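Local coordinates for uncharacterized protein (Bacteroides fragilis, PDB 3NNG) that is of unknown function but has a calcium-bound F5/8 type C (discoidin-like) domain, a family whose members often bind carbohydrates or other ligands, at residues T73-S78 with E129-N134; G12-V17 with N155-Q160; S93-V98 with W106-R111. The protein carries 1 engineered substitution. All blocks are in the same frame, centred on the assembly; numbering follows the deposited sequence.

Contact 1: residues T73-S78 with E129-N134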
# COMPACT_ATOMS: atom_id res chain seq x y z
N THR A 73 -13.15 6.51 -6.67
CA THR A 73 -13.98 5.41 -6.26
C THR A 73 -13.09 4.17 -6.28
O THR A 73 -12.82 3.61 -7.34
CB THR A 73 -15.20 5.31 -7.17
OG1 THR A 73 -15.97 6.50 -6.99
CG2 THR A 73 -16.05 4.09 -6.83
N LEU A 74 -12.62 3.77 -5.11
CA LEU A 74 -11.56 2.76 -4.99
C LEU A 74 -12.06 1.34 -5.21
O LEU A 74 -12.87 0.85 -4.42
CB LEU A 74 -10.92 2.87 -3.61
CG LEU A 74 -9.77 1.91 -3.31
CD1 LEU A 74 -8.67 2.09 -4.35
CD2 LEU A 74 -9.24 2.14 -1.89
N THR A 75 -11.55 0.67 -6.25
CA THR A 75 -11.97 -0.69 -6.55
C THR A 75 -11.02 -1.76 -6.00
O THR A 75 -11.37 -2.93 -5.90
CB THR A 75 -12.20 -0.92 -8.07
OG1 THR A 75 -12.81 -2.19 -8.28
CG2 THR A 75 -10.88 -0.86 -8.85
N GLY A 76 -9.81 -1.36 -5.63
CA GLY A 76 -8.88 -2.29 -5.04
C GLY A 76 -7.50 -1.69 -5.01
O GLY A 76 -7.33 -0.52 -5.37
N PHE A 77 -6.51 -2.47 -4.59
CA PHE A 77 -5.14 -2.01 -4.65
C PHE A 77 -4.23 -3.20 -4.95
O PHE A 77 -4.68 -4.35 -4.99
CB PHE A 77 -4.74 -1.34 -3.33
CG PHE A 77 -4.62 -2.29 -2.19
CD1 PHE A 77 -5.75 -2.72 -1.50
CD2 PHE A 77 -3.39 -2.78 -1.81
CE1 PHE A 77 -5.64 -3.61 -0.44
CE2 PHE A 77 -3.26 -3.68 -0.77
CZ PHE A 77 -4.40 -4.09 -0.08
N SER A 78 -2.95 -2.92 -5.17
CA SER A 78 -1.99 -3.96 -5.44
C SER A 78 -0.65 -3.60 -4.84
O SER A 78 -0.28 -2.42 -4.78
CB SER A 78 -1.83 -4.17 -6.94
OG SER A 78 -1.07 -3.11 -7.50
N GLU A 129 -14.58 -4.19 -2.21
CA GLU A 129 -15.92 -4.50 -2.69
C GLU A 129 -17.01 -4.14 -1.69
O GLU A 129 -16.95 -4.56 -0.52
CB GLU A 129 -16.01 -5.98 -3.05
CG GLU A 129 -17.35 -6.37 -3.66
CD GLU A 129 -17.54 -5.84 -5.07
OE1 GLU A 129 -16.56 -5.81 -5.84
OE2 GLU A 129 -18.69 -5.46 -5.40
N PRO A 130 -18.02 -3.38 -2.14
CA PRO A 130 -18.07 -2.73 -3.45
C PRO A 130 -17.02 -1.63 -3.45
O PRO A 130 -16.50 -1.33 -2.38
CB PRO A 130 -19.46 -2.08 -3.48
CG PRO A 130 -20.23 -2.73 -2.41
CD PRO A 130 -19.24 -3.11 -1.36
N PRO A 131 -16.73 -1.03 -4.61
CA PRO A 131 -15.75 0.06 -4.61
C PRO A 131 -16.17 1.16 -3.64
O PRO A 131 -17.38 1.41 -3.46
CB PRO A 131 -15.81 0.58 -6.06
CG PRO A 131 -16.43 -0.54 -6.86
CD PRO A 131 -17.38 -1.22 -5.92
N ILE A 132 -15.20 1.82 -3.01
CA ILE A 132 -15.49 2.90 -2.08
C ILE A 132 -15.35 4.27 -2.74
O ILE A 132 -14.25 4.69 -3.08
CB ILE A 132 -14.58 2.87 -0.86
CG1 ILE A 132 -14.64 1.50 -0.17
CG2 ILE A 132 -14.96 4.00 0.11
CD1 ILE A 132 -13.62 1.33 0.95
N PRO A 133 -16.48 4.97 -2.92
CA PRO A 133 -16.50 6.29 -3.58
C PRO A 133 -15.80 7.39 -2.77
O PRO A 133 -15.81 7.34 -1.54
CB PRO A 133 -17.99 6.60 -3.70
CG PRO A 133 -18.70 5.27 -3.53
CD PRO A 133 -17.83 4.51 -2.56
N ASN A 134 -15.19 8.34 -3.47
CA ASN A 134 -14.59 9.54 -2.87
C ASN A 134 -13.47 9.31 -1.85
O ASN A 134 -13.36 10.05 -0.87
CB ASN A 134 -15.66 10.46 -2.25
CG ASN A 134 -16.89 10.64 -3.14
OD1 ASN A 134 -16.77 10.93 -4.34
ND2 ASN A 134 -18.07 10.50 -2.55
O HOH W 1 -14.13 -4.14 -6.61
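A short antiparallel pairing in the beta-sandwich of the F5/8 type C domain joins strand 71-79 to a proline-rich corner of strand 124-144, where Leu74 faces Ile132 as a hydrogen-bonded pair. Leu74 N gives its proton to Ile132 O at 2.8 Å, and Ile132 N returns one to Leu74 O at 2.9 Å. Leu74 O also takes a close CA-H contact from Pro131 CA. Two residues back, after a cis peptide, Pro130 has no N-H to give, and strand 71-79 resumes its pairing where Thr75 bonds Ile128.

Thr73 spans Pro131 and Pro133 with its two branches. With OG1 beside the backbone N at a chi1 of -64°, CG2 is left anti to that N and turns to Pro131, reaching its CB at 3.6 Å, while Thr73 OG1 lies against Pro133 CA at 3.5 Å. Further along, a water joins Thr75 OG1 (2.9 Å) to Glu129 OE1 (3.0 Å), donating to the carboxylate, near the cis peptide before Pro130. Leu74 and Ile132 send their side chains to the same face, where both meet Val98 of strand 93-100 and Leu74 also touches Phe138 and Leu156. One antiparallel hydrogen-bonded pair at a corner rich in proline, beside the continuing pairing of Thr75 with Ile128 and Phe77 with Ala126, thus marks where an interior strand of the antiparallel sheet meets a turned corner of strand 124-144 in this discoidin-like beta-sandwich.

Contact 2: residues G12-V17 with N155-Q160. Engineered in segment 155-160: Glu158 (natural residue Val).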
# COMPACT_ATOMS: atom_id res chain seq x y z
N GLY A 12 -9.94 -7.15 -15.29
CA GLY A 12 -9.83 -6.49 -16.59
C GLY A 12 -10.10 -5.00 -16.60
O GLY A 12 -9.38 -4.24 -17.25
N ASN A 13 -11.13 -4.59 -15.87
CA ASN A 13 -11.60 -3.22 -15.90
C ASN A 13 -11.00 -2.25 -14.86
O ASN A 13 -11.50 -1.14 -14.69
CB ASN A 13 -13.13 -3.21 -15.80
CG ASN A 13 -13.64 -3.80 -14.50
OD1 ASN A 13 -13.02 -4.68 -13.91
ND2 ASN A 13 -14.80 -3.31 -14.05
N TRP A 14 -9.92 -2.69 -14.18
CA TRP A 14 -9.21 -1.86 -13.22
C TRP A 14 -8.22 -0.90 -13.90
O TRP A 14 -7.44 -1.31 -14.75
CB TRP A 14 -8.42 -2.74 -12.24
CG TRP A 14 -9.26 -3.40 -11.17
CD1 TRP A 14 -10.59 -3.68 -11.23
CD2 TRP A 14 -8.80 -3.89 -9.90
NE1 TRP A 14 -10.99 -4.30 -10.07
CE2 TRP A 14 -9.92 -4.45 -9.25
CE3 TRP A 14 -7.56 -3.91 -9.26
CZ2 TRP A 14 -9.82 -5.01 -7.97
CZ3 TRP A 14 -7.47 -4.47 -8.01
CH2 TRP A 14 -8.59 -5.02 -7.38
N SER A 15 -8.25 0.37 -13.49
CA SER A 15 -7.29 1.34 -14.00
C SER A 15 -6.43 1.90 -12.86
O SER A 15 -6.96 2.46 -11.91
CB SER A 15 -8.03 2.49 -14.69
OG SER A 15 -7.16 3.21 -15.53
N ALA A 16 -5.11 1.75 -12.96
CA ALA A 16 -4.20 2.31 -11.95
C ALA A 16 -4.36 3.83 -11.87
O ALA A 16 -4.41 4.52 -12.88
CB ALA A 16 -2.77 1.96 -12.28
N VAL A 17 -4.44 4.35 -10.65
CA VAL A 17 -4.59 5.79 -10.44
C VAL A 17 -3.21 6.47 -10.51
O VAL A 17 -2.27 6.03 -9.84
CB VAL A 17 -5.24 6.07 -9.06
CG1 VAL A 17 -5.25 7.56 -8.73
CG2 VAL A 17 -6.65 5.48 -9.00
N ASN A 155 -0.21 0.33 -5.82
CA ASN A 155 -1.10 1.06 -6.71
C ASN A 155 -2.51 1.01 -6.18
O ASN A 155 -2.88 0.07 -5.47
CB ASN A 155 -1.07 0.45 -8.11
CG ASN A 155 0.15 0.88 -8.88
OD1 ASN A 155 0.18 1.97 -9.44
ND2 ASN A 155 1.16 0.02 -8.91
N LEU A 156 -3.30 2.02 -6.51
CA LEU A 156 -4.72 2.00 -6.22
C LEU A 156 -5.44 2.00 -7.55
O LEU A 156 -4.95 2.59 -8.52
CB LEU A 156 -5.13 3.21 -5.37
CG LEU A 156 -5.13 3.11 -3.85
CD1 LEU A 156 -3.96 2.28 -3.32
CD2 LEU A 156 -5.15 4.52 -3.19
N TYR A 157 -6.61 1.36 -7.61
CA TYR A 157 -7.34 1.21 -8.88
C TYR A 157 -8.75 1.76 -8.82
O TYR A 157 -9.40 1.78 -7.76
CB TYR A 157 -7.38 -0.27 -9.30
CG TYR A 157 -6.00 -0.85 -9.50
CD1 TYR A 157 -5.34 -1.47 -8.46
CD2 TYR A 157 -5.34 -0.74 -10.73
CE1 TYR A 157 -4.06 -2.00 -8.63
CE2 TYR A 157 -4.06 -1.24 -10.91
CZ TYR A 157 -3.43 -1.88 -9.85
OH TYR A 157 -2.15 -2.39 -9.99
N GLU A 158 -9.22 2.21 -9.99
CA GLU A 158 -10.59 2.68 -10.16
C GLU A 158 -11.11 2.07 -11.46
O GLU A 158 -10.33 1.63 -12.30
CB GLU A 158 -10.61 4.20 -10.24
CG GLU A 158 -9.98 4.74 -11.51
CD GLU A 158 -9.78 6.24 -11.47
OE1 GLU A 158 -10.60 6.94 -10.84
OE2 GLU A 158 -8.79 6.73 -12.07
N LYS A 159 -12.43 2.02 -11.60
CA LYS A 159 -13.04 1.46 -12.81
C LYS A 159 -12.90 2.40 -13.99
O LYS A 159 -13.23 3.59 -13.90
CB LYS A 159 -14.51 1.10 -12.59
CG LYS A 159 -14.69 -0.32 -12.05
CD LYS A 159 -16.14 -0.66 -11.78
CE LYS A 159 -16.30 -1.41 -10.47
NZ LYS A 159 -15.48 -2.67 -10.41
N GLN A 160 -12.39 1.86 -15.09
CA GLN A 160 -12.28 2.59 -16.34
C GLN A 160 -13.67 2.77 -16.93
O GLN A 160 -14.59 2.01 -16.63
CB GLN A 160 -11.42 1.84 -17.35
CG GLN A 160 -10.02 1.53 -16.87
CD GLN A 160 -8.96 1.77 -17.93
OE1 GLN A 160 -8.24 0.85 -18.33
NE2 GLN A 160 -8.85 3.01 -18.39
O HOH W 2 -1.92 3.74 -8.49
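Tyr157, Ser15 and Trp14 lose the most surface where the N-terminal strand 14-16 runs antiparallel to strand 155-159. Trp14 lays the six-membered part of its indole obliquely by the Tyr157 ring, centroids 5.2 Å apart and planes at 35°, with Trp14 CE3 reaching Tyr157 CD1 at 3.4 Å. The tyrosine ring is placed by a chi1 of -60°, CG opposite the carbonyl carbon; its other flank meets Ala16, whose CB lies 3.7 Å from Tyr157 CE2. The phenol oxygen is hydrogen-bonded to Ser78 on strand 71-79, which fixes the far end of the ring.

Ser15 supplies the central backbone exchange: its N donates to Glu158 O at 2.7 Å, and Glu158 N donates back to Ser15 O at 3.0 Å. Val17 N extends the pairing to Leu156 O, and Gln160 N closes the other end on Asn13 O. The engineered Glu158 shares a face with Ser15; its carboxylate passes across Val17 CG2 and forms a salt bridge with Arg70. At the outer end the amide of Asn13 runs alongside the lysine chain, ND2 3.6 Å from Lys159 CG. Near Val17 a water is hydrogen-bonded to Val17 O, Asn155 OD1 and Leu156 N, accepting from the last (3.0 Å) and standing in for the second Val17-Leu156 backbone bond. With Ala16 and Tyr157 on one face and Ser15 and Glu158 on the other, this pairing adds a short N-terminal strand to strand 148-159 of the antiparallel sheet in the F5/8 type C beta-sandwich.

Contact 3: residues S93-V98 with W106-R111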
# COMPACT_ATOMS: atom_id res chain seq x y z
N SER A 93 0.13 -10.10 5.36
CA SER A 93 -1.26 -9.72 5.64
C SER A 93 -1.38 -8.24 6.04
O SER A 93 -0.48 -7.68 6.67
CB SER A 93 -1.86 -10.61 6.74
OG SER A 93 -1.10 -10.52 7.94
N ALA A 94 -2.49 -7.62 5.69
CA ALA A 94 -2.67 -6.20 5.97
C ALA A 94 -4.12 -5.88 6.19
O ALA A 94 -5.01 -6.66 5.81
CB ALA A 94 -2.13 -5.33 4.81
N GLU A 95 -4.34 -4.73 6.80
CA GLU A 95 -5.66 -4.16 6.98
C GLU A 95 -5.66 -2.77 6.35
O GLU A 95 -4.65 -2.06 6.38
CB GLU A 95 -5.98 -4.07 8.47
CG GLU A 95 -7.43 -3.83 8.77
CD GLU A 95 -8.00 -4.87 9.72
OE1 GLU A 95 -7.20 -5.48 10.48
OE2 GLU A 95 -9.23 -5.08 9.70
N ILE A 96 -6.80 -2.38 5.79
CA ILE A 96 -6.93 -1.11 5.07
C ILE A 96 -7.89 -0.15 5.78
O ILE A 96 -8.95 -0.57 6.22
CB ILE A 96 -7.48 -1.35 3.64
CG1 ILE A 96 -6.48 -2.13 2.79
CG2 ILE A 96 -7.84 -0.03 2.97
CD1 ILE A 96 -5.12 -1.49 2.68
N LYS A 97 -7.51 1.12 5.87
CA LYS A 97 -8.43 2.18 6.27
C LYS A 97 -8.43 3.27 5.20
O LYS A 97 -7.38 3.58 4.64
CB LYS A 97 -8.05 2.79 7.62
CG LYS A 97 -8.05 1.81 8.78
CD LYS A 97 -8.00 2.53 10.12
CE LYS A 97 -8.74 1.74 11.20
NZ LYS A 97 -8.17 0.39 11.49
N VAL A 98 -9.60 3.84 4.93
CA VAL A 98 -9.71 4.99 4.03
C VAL A 98 -10.47 6.11 4.71
O VAL A 98 -11.20 5.89 5.67
CB VAL A 98 -10.43 4.63 2.72
CG1 VAL A 98 -9.67 3.53 1.98
CG2 VAL A 98 -11.84 4.17 3.02
N TRP A 106 -12.37 8.12 9.85
CA TRP A 106 -11.87 7.09 8.96
C TRP A 106 -12.81 5.90 8.97
O TRP A 106 -13.49 5.65 9.96
CB TRP A 106 -10.49 6.63 9.40
CG TRP A 106 -9.39 7.64 9.25
CD1 TRP A 106 -9.24 8.80 9.96
CD2 TRP A 106 -8.28 7.58 8.34
NE1 TRP A 106 -8.10 9.46 9.54
CE2 TRP A 106 -7.49 8.73 8.56
CE3 TRP A 106 -7.87 6.65 7.37
CZ2 TRP A 106 -6.32 8.98 7.83
CZ3 TRP A 106 -6.71 6.91 6.66
CH2 TRP A 106 -5.95 8.06 6.89
N VAL A 107 -12.83 5.17 7.86
CA VAL A 107 -13.59 3.94 7.76
C VAL A 107 -12.63 2.77 7.55
O VAL A 107 -11.71 2.84 6.72
CB VAL A 107 -14.61 4.04 6.63
CG1 VAL A 107 -15.57 5.20 6.89
CG2 VAL A 107 -13.92 4.26 5.33
N THR A 108 -12.82 1.71 8.32
CA THR A 108 -11.97 0.52 8.20
C THR A 108 -12.62 -0.49 7.27
O THR A 108 -13.82 -0.75 7.37
CB THR A 108 -11.73 -0.16 9.56
OG1 THR A 108 -11.54 0.83 10.57
CG2 THR A 108 -10.51 -1.07 9.51
N TYR A 109 -11.85 -1.04 6.35
CA TYR A 109 -12.35 -2.12 5.50
C TYR A 109 -12.29 -3.39 6.36
O TYR A 109 -11.23 -3.73 6.88
CB TYR A 109 -11.48 -2.24 4.25
CG TYR A 109 -12.02 -3.19 3.21
CD1 TYR A 109 -13.21 -2.91 2.54
CD2 TYR A 109 -11.35 -4.36 2.90
CE1 TYR A 109 -13.70 -3.79 1.57
CE2 TYR A 109 -11.83 -5.23 1.95
CZ TYR A 109 -13.00 -4.95 1.29
OH TYR A 109 -13.46 -5.84 0.35
N PRO A 110 -13.42 -4.07 6.52
CA PRO A 110 -13.57 -5.09 7.57
C PRO A 110 -12.97 -6.46 7.27
O PRO A 110 -13.30 -7.41 7.97
CB PRO A 110 -15.09 -5.22 7.70
CG PRO A 110 -15.58 -4.96 6.33
CD PRO A 110 -14.65 -3.95 5.70
N ARG A 111 -12.11 -6.56 6.25
CA ARG A 111 -11.49 -7.84 5.91
C ARG A 111 -9.96 -7.73 5.95
O ARG A 111 -9.38 -6.83 5.35
CB ARG A 111 -11.89 -8.27 4.49
CG ARG A 111 -13.39 -8.45 4.23
CD ARG A 111 -13.99 -9.44 5.21
NE ARG A 111 -14.96 -10.35 4.58
CZ ARG A 111 -14.66 -11.56 4.12
NH1 ARG A 111 -13.41 -12.01 4.19
NH2 ARG A 111 -15.60 -12.32 3.58
O HOH W 3 -8.80 -4.14 6.00
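The indole of Trp106 leans obliquely on strand 93-98: Lys97 CB comes to 3.9 Å from Trp106 CE3, and Lys97 O lies in the ring plane at its edge, 4.0 Å from Trp106 CZ3. The phenol ring of Tyr109 leads away from the strand; Tyr109 CB lies 3.6 Å from Ile96 O and 4.1 Å from Ile96 CB. A chi1 of -171° turns that ring opposite the backbone N, and its hydroxyl is hydrogen-bonded to Glu129 N.

Between these aromatics the backbones pair. Val98 and Val107 exchange two bonds, Val107 N to Val98 O at 2.8 Å, and Tyr109 N continues the series to Ile96 O at 2.9 Å. Lys97 and Thr108 form the non-hydrogen-bonded pair between them; their side chains run alongside each other, the lysine bent at chi3 and chi4 with Lys97 NZ 3.4 Å from Thr108 CG2. Beyond Tyr109 the strands separate, and a water steps in: it accepts from Ile96 N at 2.7 Å and donates to Tyr109 O and Arg111 O. Ile96 and Val98 turn to Phe77 and Leu74 of strand 71-79. With apolar side chains inward and Lys97 with Thr108 on the other face, this is an antiparallel beta hairpin (strands 93-100 and 107-114) of the discoidin-like beta-sandwich, a water standing between its strands where Ile96 N would meet Tyr109 O.

Overall arrangement
From the N terminus, strand 14-16 first waits for its partner near the C-terminal end: contact 2 closes almost the whole chain into one large loop. Contact 1 lies within that loop, bringing 129-134 back to 73-78, and contact 3, the short hairpin of 93-98 with 106-111, lies within contact 1 in turn; none of the three cross. Contacts 1 and 2 meet directly, since strands 71-79 and 148-159 are neighbours in the sheet and Thr75 N bonds to Tyr157 O. Strands 93-100 and 124-144 are also neighbours, and the side chains of contacts 1 and 3 pack together. Contacts 2 and 3 stay apart, their nearest atoms about 7 Å from each other, with contact 1 linking them.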